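Long-range contacts in PAC2 family protein (Mycobacterium tuberculosis, PDB 2WAM), which is of unknown function but belongs to the PAC2 family and represents a duplicated gene family of Actinobacteria: residues His80-Ala85 against Leu178-Met183; Gln174-Gly179 against Val235-His240; Ala253-Leu258 against Leu269-Leu274. All coordinates share one frame; numbering follows the deposited sequence.

Contact 2 lies within the central mixed sheet, joining two neighbouring parallel strands of it; contact 1 lays the start of helix 81-92 on one of them, sharing Leu178 and Gly179, with centres about 10 Å apart. Contact 3 lies farther out, where residues 269-274 meet helix 251-265, its centre about 12 Å from that of contact 1 and 14 Å from that of contact 2. Helix 251-265 ties them together: Ala85 CB meets Leu258 CD2 at 3.7 Å, and Val239 CG1 meets Leu257 CD1 at 3.5 Å. Val181 N and Val239 O, 3.0 Å apart, probably continue the strand pairing beyond contact 2. With the function unknown, the three are described as packing of the fold.

Contact 1 of 3, residues His80-Ala85 against Leu178-Met183; sequences HAIRLA and LGTVPM
Ala81, Ile82 and Ala85, at the start of helix 81-92, pack on Leu178, Gly179 and Thr180 of strand 174-183, a buried helix-on-sheet contact near the centre of the chain. The two short axes approach to 8.5 Å and run roughly antiparallel, at 146°. Ala81 CB meets Thr180 CG2 at 3.6 Å. Ile82 reaches farther along the strand: its CG1 lies 3.9 Å from Thr180 CG2, while CD1 rests over the backbone, 3.6 Å from Gly179 CA, and touches Leu178 CB at 3.9 Å. One turn on, Ala85 CB meets the CD1 branch of Leu178 at 4.2 Å. The first torsion of Thr180, 76°, sets its methyl anti to the carbonyl carbon and turns it to the helix, while OG1 takes a hydrogen bond from the backbone N of Ala78 in the loop before the helix. At the N-cap, His80 ND1 hydrogen-bonds to Asp249, whose carboxylate also forms a salt bridge with Arg83. No hydrogen bond joins helix and strand. The interface is therefore held by methyl and methylene packing, and small alanines let the helix lie close to the sheet, with the one hydroxyl satisfied by the adjoining loop.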
loop_
_atom_site.group_PDB
_atom_site.type_symbol
_atom_site.label_atom_id
_atom_site.label_comp_id
_atom_site.label_asym_id
_atom_site.label_seq_id
_atom_site.Cartn_x
_atom_site.Cartn_y
_atom_site.Cartn_z
ATOM N N HIS A 80 -3.322 6.947 -38.881
ATOM C CA HIS A 80 -3.208 7.627 -37.600
ATOM C C HIS A 80 -4.565 8.199 -37.200
ATOM O O HIS A 80 -4.643 9.186 -36.476
ATOM C CB HIS A 80 -2.135 8.715 -37.660
ATOM C CG HIS A 80 -0.794 8.212 -38.111
ATOM N ND1 HIS A 80 0.062 8.959 -38.895
ATOM C CD2 HIS A 80 -0.174 7.025 -37.902
ATOM C CE1 HIS A 80 1.155 8.255 -39.140
ATOM N NE2 HIS A 80 1.033 7.076 -38.557
ATOM N N ALA A 81 -5.633 7.558 -37.664
ATOM C CA ALA A 81 -6.978 8.115 -37.525
ATOM C C ALA A 81 -7.447 8.313 -36.080
ATOM O O ALA A 81 -8.181 9.260 -35.798
ATOM C CB ALA A 81 -7.990 7.297 -38.315
ATOM N N ILE A 82 -7.030 7.427 -35.176
ATOM C CA ILE A 82 -7.396 7.542 -33.768
ATOM C C ILE A 82 -6.733 8.762 -33.123
ATOM O O ILE A 82 -7.386 9.554 -32.437
ATOM C CB ILE A 82 -6.985 6.302 -32.956
ATOM C CG1 ILE A 82 -7.380 5.008 -33.663
ATOM C CG2 ILE A 82 -7.591 6.355 -31.550
ATOM C CD1 ILE A 82 -8.691 4.476 -33.229
ATOM N N ARG A 83 -5.428 8.902 -33.319
ATOM C CA ARG A 83 -4.723 10.023 -32.743
ATOM C C ARG A 83 -5.354 11.324 -33.250
ATOM O O ARG A 83 -5.670 12.221 -32.473
ATOM C CB ARG A 83 -3.228 9.967 -33.095
ATOM C CG ARG A 83 -2.435 11.163 -32.578
ATOM C CD ARG A 83 -0.954 11.065 -32.872
ATOM N NE ARG A 83 -0.645 10.701 -34.259
ATOM C CZ ARG A 83 -0.501 11.566 -35.269
ATOM N NH1 ARG A 83 -0.658 12.875 -35.082
ATOM N NH2 ARG A 83 -0.196 11.117 -36.480
ATOM N N LEU A 84 -5.552 11.406 -34.560
ATOM C CA LEU A 84 -6.066 12.612 -35.187
ATOM C C LEU A 84 -7.445 13.011 -34.676
ATOM O O LEU A 84 -7.708 14.192 -34.438
ATOM C CB LEU A 84 -6.091 12.443 -36.710
ATOM C CG LEU A 84 -4.704 12.338 -37.339
ATOM C CD1 LEU A 84 -4.811 12.018 -38.827
ATOM C CD2 LEU A 84 -3.912 13.619 -37.097
ATOM N N ALA A 85 -8.327 12.027 -34.518
ATOM C CA ALA A 85 -9.687 12.306 -34.085
ATOM C C ALA A 85 -9.713 12.803 -32.647
ATOM O O ALA A 85 -10.423 13.752 -32.327
ATOM C CB ALA A 85 -10.591 11.089 -34.273
ATOM N N LEU A 178 -13.493 3.904 -30.889
ATOM C CA LEU A 178 -12.924 4.187 -32.194
ATOM C C LEU A 178 -11.871 3.154 -32.598
ATOM O O LEU A 178 -11.081 2.697 -31.770
ATOM C CB LEU A 178 -12.320 5.587 -32.221
ATOM C CG LEU A 178 -13.232 6.732 -31.785
ATOM C CD1 LEU A 178 -12.631 8.080 -32.209
ATOM C CD2 LEU A 178 -14.623 6.532 -32.353
ATOM N N GLY A 179 -11.882 2.792 -33.880
ATOM C CA GLY A 179 -10.908 1.877 -34.438
ATOM C C GLY A 179 -10.546 2.153 -35.892
ATOM O O GLY A 179 -11.259 2.856 -36.624
ATOM N N THR A 180 -9.408 1.603 -36.303
ATOM C CA THR A 180 -9.010 1.582 -37.702
ATOM C C THR A 180 -8.573 0.172 -38.054
ATOM O O THR A 180 -8.222 -0.629 -37.179
ATOM C CB THR A 180 -7.780 2.473 -37.995
ATOM O OG1 THR A 180 -6.592 1.809 -37.534
ATOM C CG2 THR A 180 -7.890 3.843 -37.352
ATOM N N VAL A 181 -8.580 -0.118 -39.347
ATOM C CA VAL A 181 -7.982 -1.332 -39.876
ATOM C C VAL A 181 -7.606 -1.022 -41.320
ATOM O O VAL A 181 -8.347 -0.333 -42.019
ATOM C CB VAL A 181 -8.948 -2.545 -39.773
ATOM C CG1 VAL A 181 -10.246 -2.274 -40.518
ATOM C CG2 VAL A 181 -8.289 -3.814 -40.297
ATOM N N PRO A 182 -6.428 -1.476 -41.758
ATOM C CA PRO A 182 -6.062 -1.291 -43.168
ATOM C C PRO A 182 -6.835 -2.288 -44.015
ATOM O O PRO A 182 -6.996 -3.416 -43.578
ATOM C CB PRO A 182 -4.565 -1.620 -43.204
ATOM C CG PRO A 182 -4.130 -1.694 -41.755
ATOM C CD PRO A 182 -5.341 -2.076 -40.971
ATOM N N MET A 183 -7.324 -1.872 -45.179
ATOM C CA MET A 183 -8.054 -2.765 -46.069
ATOM C C MET A 183 -7.675 -2.470 -47.507
ATOM O O MET A 183 -7.205 -1.375 -47.832
ATOM C CB MET A 183 -9.569 -2.605 -45.897
ATOM C CG MET A 183 -10.074 -2.932 -44.503
ATOM S SD MET A 183 -10.083 -4.703 -44.143
ATOM C CE MET A 183 -11.470 -5.238 -45.139
#

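Contact 2 of 3, residues Gln174-Gly179 against Val235-His240; sequences QTIGLG and VGFTVH
Ile176 to Gly179 pair in parallel with Val235 to Thr238 inside the central mixed sheet, as adjacent strands whose short axes lie 4.4 Å apart and are inclined by 14°. The bonding ladder passes from strand to strand: Val235 N gives to Thr175 O, Gly177 N to Val235 O, Phe237 N to Gly177 O, Gly179 N to Phe237 O and Val239 N to Gly179 O. All five span 2.8 to 2.9 Å from N to O. The fourth is weak, bent to 129° at the hydrogen, and in the last the donor stands above the carbonyl plane of Gly179, 47° out of it. Ile176 and Leu178 instead turn their backbone polar groups to strand 67-73 on the other side.

On the face under helix 251-265, the side chains of Ile176 and Val235 lie side by side, their CG1 atoms 3.8 Å apart. The CG2 branch of Ile176 comes to the edge of the Phe237 ring, near its plane, 3.9 Å from CE1. Thr264 and Gln260 of the helix also touch the Phe237 side chain. Thr238 points to the reverse face, where Gly177, Gly236 and Gly179 present no side chain, and its OG1 makes a weak hydrogen bond to His196 of the edge strand. Five backbone bonds, one of them weak, thus fix the register, and Ile176, Val235 and Phe237 build the apolar surface that meets helix 251-265.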
loop_
_atom_site.group_PDB
_atom_site.type_symbol
_atom_site.label_atom_id
_atom_site.label_comp_id
_atom_site.label_asym_id
_atom_site.label_seq_id
_atom_site.Cartn_x
_atom_site.Cartn_y
_atom_site.Cartn_z
ATOM N N GLN A 174 -23.874 5.634 -22.747
ATOM C CA GLN A 174 -23.469 5.025 -24.008
ATOM C C GLN A 174 -21.959 5.168 -24.174
ATOM O O GLN A 174 -21.403 6.236 -23.934
ATOM C CB GLN A 174 -24.181 5.708 -25.169
ATOM C CG GLN A 174 -23.856 5.141 -26.530
ATOM C CD GLN A 174 -24.628 5.844 -27.641
ATOM O OE1 GLN A 174 -24.241 6.921 -28.092
ATOM N NE2 GLN A 174 -25.717 5.228 -28.092
ATOM N N THR A 175 -21.303 4.087 -24.577
ATOM C CA THR A 175 -19.861 4.078 -24.749
ATOM C C THR A 175 -19.508 3.766 -26.194
ATOM O O THR A 175 -19.826 2.693 -26.695
ATOM C CB THR A 175 -19.193 3.052 -23.815
ATOM O OG1 THR A 175 -19.501 3.381 -22.458
ATOM C CG2 THR A 175 -17.682 3.073 -23.993
ATOM N N ILE A 176 -18.849 4.717 -26.851
ATOM C CA ILE A 176 -18.511 4.616 -28.269
ATOM C C ILE A 176 -17.003 4.460 -28.469
ATOM O O ILE A 176 -16.234 5.340 -28.093
ATOM C CB ILE A 176 -18.952 5.882 -29.042
ATOM C CG1 ILE A 176 -20.403 6.230 -28.742
ATOM C CG2 ILE A 176 -18.731 5.717 -30.534
ATOM C CD1 ILE A 176 -20.915 7.390 -29.536
ATOM N N GLY A 177 -16.590 3.351 -29.083
ATOM C CA GLY A 177 -15.186 3.116 -29.356
ATOM C C GLY A 177 -14.730 3.434 -30.774
ATOM O O GLY A 177 -15.466 3.249 -31.752
ATOM N N LEU A 178 -13.493 3.904 -30.889
ATOM C CA LEU A 178 -12.924 4.187 -32.194
ATOM C C LEU A 178 -11.871 3.154 -32.598
ATOM O O LEU A 178 -11.081 2.697 -31.770
ATOM C CB LEU A 178 -12.320 5.587 -32.221
ATOM C CG LEU A 178 -13.232 6.732 -31.785
ATOM C CD1 LEU A 178 -12.631 8.080 -32.209
ATOM C CD2 LEU A 178 -14.623 6.532 -32.353
ATOM N N GLY A 179 -11.882 2.792 -33.880
ATOM C CA GLY A 179 -10.908 1.877 -34.438
ATOM C C GLY A 179 -10.546 2.153 -35.892
ATOM O O GLY A 179 -11.259 2.856 -36.624
ATOM N N VAL A 235 -21.079 0.822 -28.389
ATOM C CA VAL A 235 -21.007 0.814 -29.837
ATOM C C VAL A 235 -19.583 1.176 -30.255
ATOM O O VAL A 235 -18.845 1.824 -29.512
ATOM C CB VAL A 235 -22.102 1.715 -30.491
ATOM C CG1 VAL A 235 -22.230 3.029 -29.783
ATOM C CG2 VAL A 235 -21.833 1.924 -31.956
ATOM N N GLY A 236 -19.185 0.707 -31.430
ATOM C CA GLY A 236 -17.809 0.815 -31.852
ATOM C C GLY A 236 -17.735 0.911 -33.352
ATOM O O GLY A 236 -18.490 0.261 -34.066
ATOM N N PHE A 237 -16.820 1.736 -33.832
ATOM C CA PHE A 237 -16.660 1.933 -35.261
ATOM C C PHE A 237 -15.217 1.716 -35.665
ATOM O O PHE A 237 -14.305 2.326 -35.122
ATOM C CB PHE A 237 -17.135 3.327 -35.662
ATOM C CG PHE A 237 -18.558 3.584 -35.322
ATOM C CD1 PHE A 237 -18.891 4.402 -34.255
ATOM C CD2 PHE A 237 -19.575 2.983 -36.054
ATOM C CE1 PHE A 237 -20.226 4.640 -33.929
ATOM C CE2 PHE A 237 -20.902 3.205 -35.744
ATOM C CZ PHE A 237 -21.232 4.041 -34.674
ATOM N N THR A 238 -15.017 0.824 -36.617
ATOM C CA THR A 238 -13.695 0.548 -37.123
ATOM C C THR A 238 -13.649 1.003 -38.571
ATOM O O THR A 238 -14.269 0.403 -39.447
ATOM C CB THR A 238 -13.384 -0.934 -37.022
ATOM O OG1 THR A 238 -13.531 -1.351 -35.657
ATOM C CG2 THR A 238 -11.969 -1.201 -37.491
ATOM N N VAL A 239 -12.933 2.091 -38.809
ATOM C CA VAL A 239 -12.888 2.712 -40.124
ATOM C C VAL A 239 -11.851 2.013 -41.024
ATOM O O VAL A 239 -10.830 1.509 -40.536
ATOM C CB VAL A 239 -12.652 4.251 -40.006
ATOM C CG1 VAL A 239 -11.370 4.578 -39.207
ATOM C CG2 VAL A 239 -12.635 4.909 -41.360
ATOM N N HIS A 240 -12.129 1.959 -42.326
ATOM C CA HIS A 240 -11.229 1.294 -43.267
ATOM C C HIS A 240 -10.285 2.264 -43.964
ATOM O O HIS A 240 -10.721 3.202 -44.625
ATOM C CB HIS A 240 -12.024 0.497 -44.297
ATOM C CG HIS A 240 -12.881 -0.574 -43.696
ATOM N ND1 HIS A 240 -14.195 -0.766 -44.057
ATOM C CD2 HIS A 240 -12.612 -1.502 -42.748
ATOM C CE1 HIS A 240 -14.697 -1.772 -43.363
ATOM N NE2 HIS A 240 -13.758 -2.234 -42.561
#

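Contact 3 of 3, residues Ala253-Leu258 against Leu269-Leu274; sequences AAQALL and LPLAVL
Leu274 and Leu271 are the main bumps that the chain around the start of helix 272-289 presses against helix 251-265. Leu274 fits the hollow bounded by Ala254, Gln255 and Leu258. Its first torsion of 174° carries CG away from its own backbone N, and the CD2 branch comes down on the helix backbone, 3.6 Å from Gln255 CA. The same methyl touches Gln255 CB at 3.9 Å and Leu258 CD1 at 4.1 Å, while the CD1 branch grazes Ala254 CB, at the border of the hollow, at 4.4 Å.

Leu258 is the bump in the opposite sense. Its CD1 methyl meets two leucines, lying 3.9 Å from Leu271 CD2, and its side chain crosses that of Leu274 at about a right angle. The fork of Leu271 also sets CD1 against the base of the same residue, 4.0 Å from Leu258 CB. At the C-terminal end of 253-258, the CD1 methyl of Leu269 lies 3.6 Å from the carbonyl oxygen Leu258 O. The extended Gln255 side chain borders the patch and hydrogen-bonds through NE2 to Glu259 on its own helix; Pro270 O accepts a bond from His88 of helix 81-92, whose Ala85 and Leu89 also touch Leu258. With no hydrogen bond between the two segments, leucine branches pin the connecting loop and the start of helix 272-289 to helix 251-265, and the polar groups at the margin bond to other residues.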
loop_
_atom_site.group_PDB
_atom_site.type_symbol
_atom_site.label_atom_id
_atom_site.label_comp_id
_atom_site.label_asym_id
_atom_site.label_seq_id
_atom_site.Cartn_x
_atom_site.Cartn_y
_atom_site.Cartn_z
ATOM N N ALA A 253 -10.119 9.773 -42.603
ATOM C CA ALA A 253 -10.563 8.638 -41.814
ATOM C C ALA A 253 -10.960 9.058 -40.390
ATOM O O ALA A 253 -11.900 8.502 -39.815
ATOM C CB ALA A 253 -9.505 7.555 -41.806
ATOM N N ALA A 254 -10.264 10.054 -39.842
ATOM C CA ALA A 254 -10.633 10.642 -38.550
ATOM C C ALA A 254 -11.964 11.390 -38.664
ATOM O O ALA A 254 -12.842 11.264 -37.816
ATOM C CB ALA A 254 -9.537 11.579 -38.047
ATOM N N GLN A 255 -12.120 12.164 -39.727
ATOM C CA GLN A 255 -13.384 12.845 -39.956
ATOM C C GLN A 255 -14.559 11.854 -40.053
ATOM O O GLN A 255 -15.606 12.057 -39.440
ATOM C CB GLN A 255 -13.299 13.725 -41.194
ATOM C CG GLN A 255 -14.593 14.403 -41.524
ATOM C CD GLN A 255 -14.544 15.110 -42.858
ATOM O OE1 GLN A 255 -13.474 15.316 -43.433
ATOM N NE2 GLN A 255 -15.704 15.489 -43.358
ATOM N N ALA A 256 -14.380 10.775 -40.809
ATOM C CA ALA A 256 -15.429 9.773 -40.913
ATOM C C ALA A 256 -15.802 9.230 -39.532
ATOM O O ALA A 256 -16.984 9.148 -39.186
ATOM C CB ALA A 256 -15.010 8.648 -41.838
ATOM N N LEU A 257 -14.796 8.859 -38.741
ATOM C CA LEU A 257 -15.059 8.391 -37.384
ATOM C C LEU A 257 -15.877 9.416 -36.598
ATOM O O LEU A 257 -16.925 9.089 -36.047
ATOM C CB LEU A 257 -13.760 8.082 -36.651
ATOM C CG LEU A 257 -13.061 6.773 -37.025
ATOM C CD1 LEU A 257 -11.673 6.648 -36.381
ATOM C CD2 LEU A 257 -13.925 5.617 -36.624
ATOM N N LEU A 258 -15.406 10.660 -36.555
ATOM C CA LEU A 258 -16.083 11.690 -35.773
ATOM C C LEU A 258 -17.501 11.994 -36.272
ATOM O O LEU A 258 -18.399 12.279 -35.480
ATOM C CB LEU A 258 -15.242 12.967 -35.690
ATOM C CG LEU A 258 -13.946 12.879 -34.865
ATOM C CD1 LEU A 258 -13.419 14.264 -34.541
ATOM C CD2 LEU A 258 -14.129 12.073 -33.591
ATOM N N LEU A 269 -20.466 18.298 -33.559
ATOM C CA LEU A 269 -19.016 18.386 -33.538
ATOM C C LEU A 269 -18.516 19.287 -34.667
ATOM O O LEU A 269 -18.863 19.070 -35.827
ATOM C CB LEU A 269 -18.414 16.980 -33.620
ATOM C CG LEU A 269 -18.853 15.984 -32.526
ATOM C CD1 LEU A 269 -18.283 14.576 -32.741
ATOM C CD2 LEU A 269 -18.471 16.506 -31.149
ATOM N N PRO A 270 -17.724 20.325 -34.320
ATOM C CA PRO A 270 -17.214 21.273 -35.323
ATOM C C PRO A 270 -16.040 20.684 -36.084
ATOM O O PRO A 270 -14.915 20.730 -35.600
ATOM C CB PRO A 270 -16.744 22.465 -34.482
ATOM C CG PRO A 270 -16.430 21.885 -33.140
ATOM C CD PRO A 270 -17.328 20.694 -32.947
ATOM N N LEU A 271 -16.301 20.168 -37.279
ATOM C CA LEU A 271 -15.318 19.370 -37.998
ATOM C C LEU A 271 -14.641 20.110 -39.134
ATOM O O LEU A 271 -13.798 19.536 -39.816
ATOM C CB LEU A 271 -15.970 18.087 -38.533
ATOM C CG LEU A 271 -16.525 17.135 -37.471
ATOM C CD1 LEU A 271 -16.850 15.791 -38.086
ATOM C CD2 LEU A 271 -15.538 16.983 -36.317
ATOM N N ALA A 272 -15.000 21.379 -39.326
ATOM C CA ALA A 272 -14.533 22.156 -40.481
ATOM C C ALA A 272 -13.018 22.111 -40.707
ATOM O O ALA A 272 -12.558 21.830 -41.812
ATOM C CB ALA A 272 -15.018 23.607 -40.391
ATOM N N VAL A 273 -12.248 22.390 -39.662
ATOM C CA VAL A 273 -10.800 22.460 -39.788
ATOM C C VAL A 273 -10.193 21.087 -40.132
ATOM O O VAL A 273 -9.223 20.977 -40.877
ATOM C CB VAL A 273 -10.174 23.072 -38.505
ATOM C CG1 VAL A 273 -8.655 22.966 -38.529
ATOM C CG2 VAL A 273 -10.622 24.525 -38.356
ATOM N N LEU A 274 -10.793 20.037 -39.600
ATOM C CA LEU A 274 -10.324 18.687 -39.853
ATOM C C LEU A 274 -10.658 18.274 -41.282
ATOM O O LEU A 274 -9.892 17.567 -41.930
ATOM C CB LEU A 274 -10.969 17.729 -38.846
ATOM C CG LEU A 274 -10.738 16.232 -38.989
ATOM C CD1 LEU A 274 -9.297 15.895 -38.665
ATOM C CD2 LEU A 274 -11.706 15.472 -38.079
#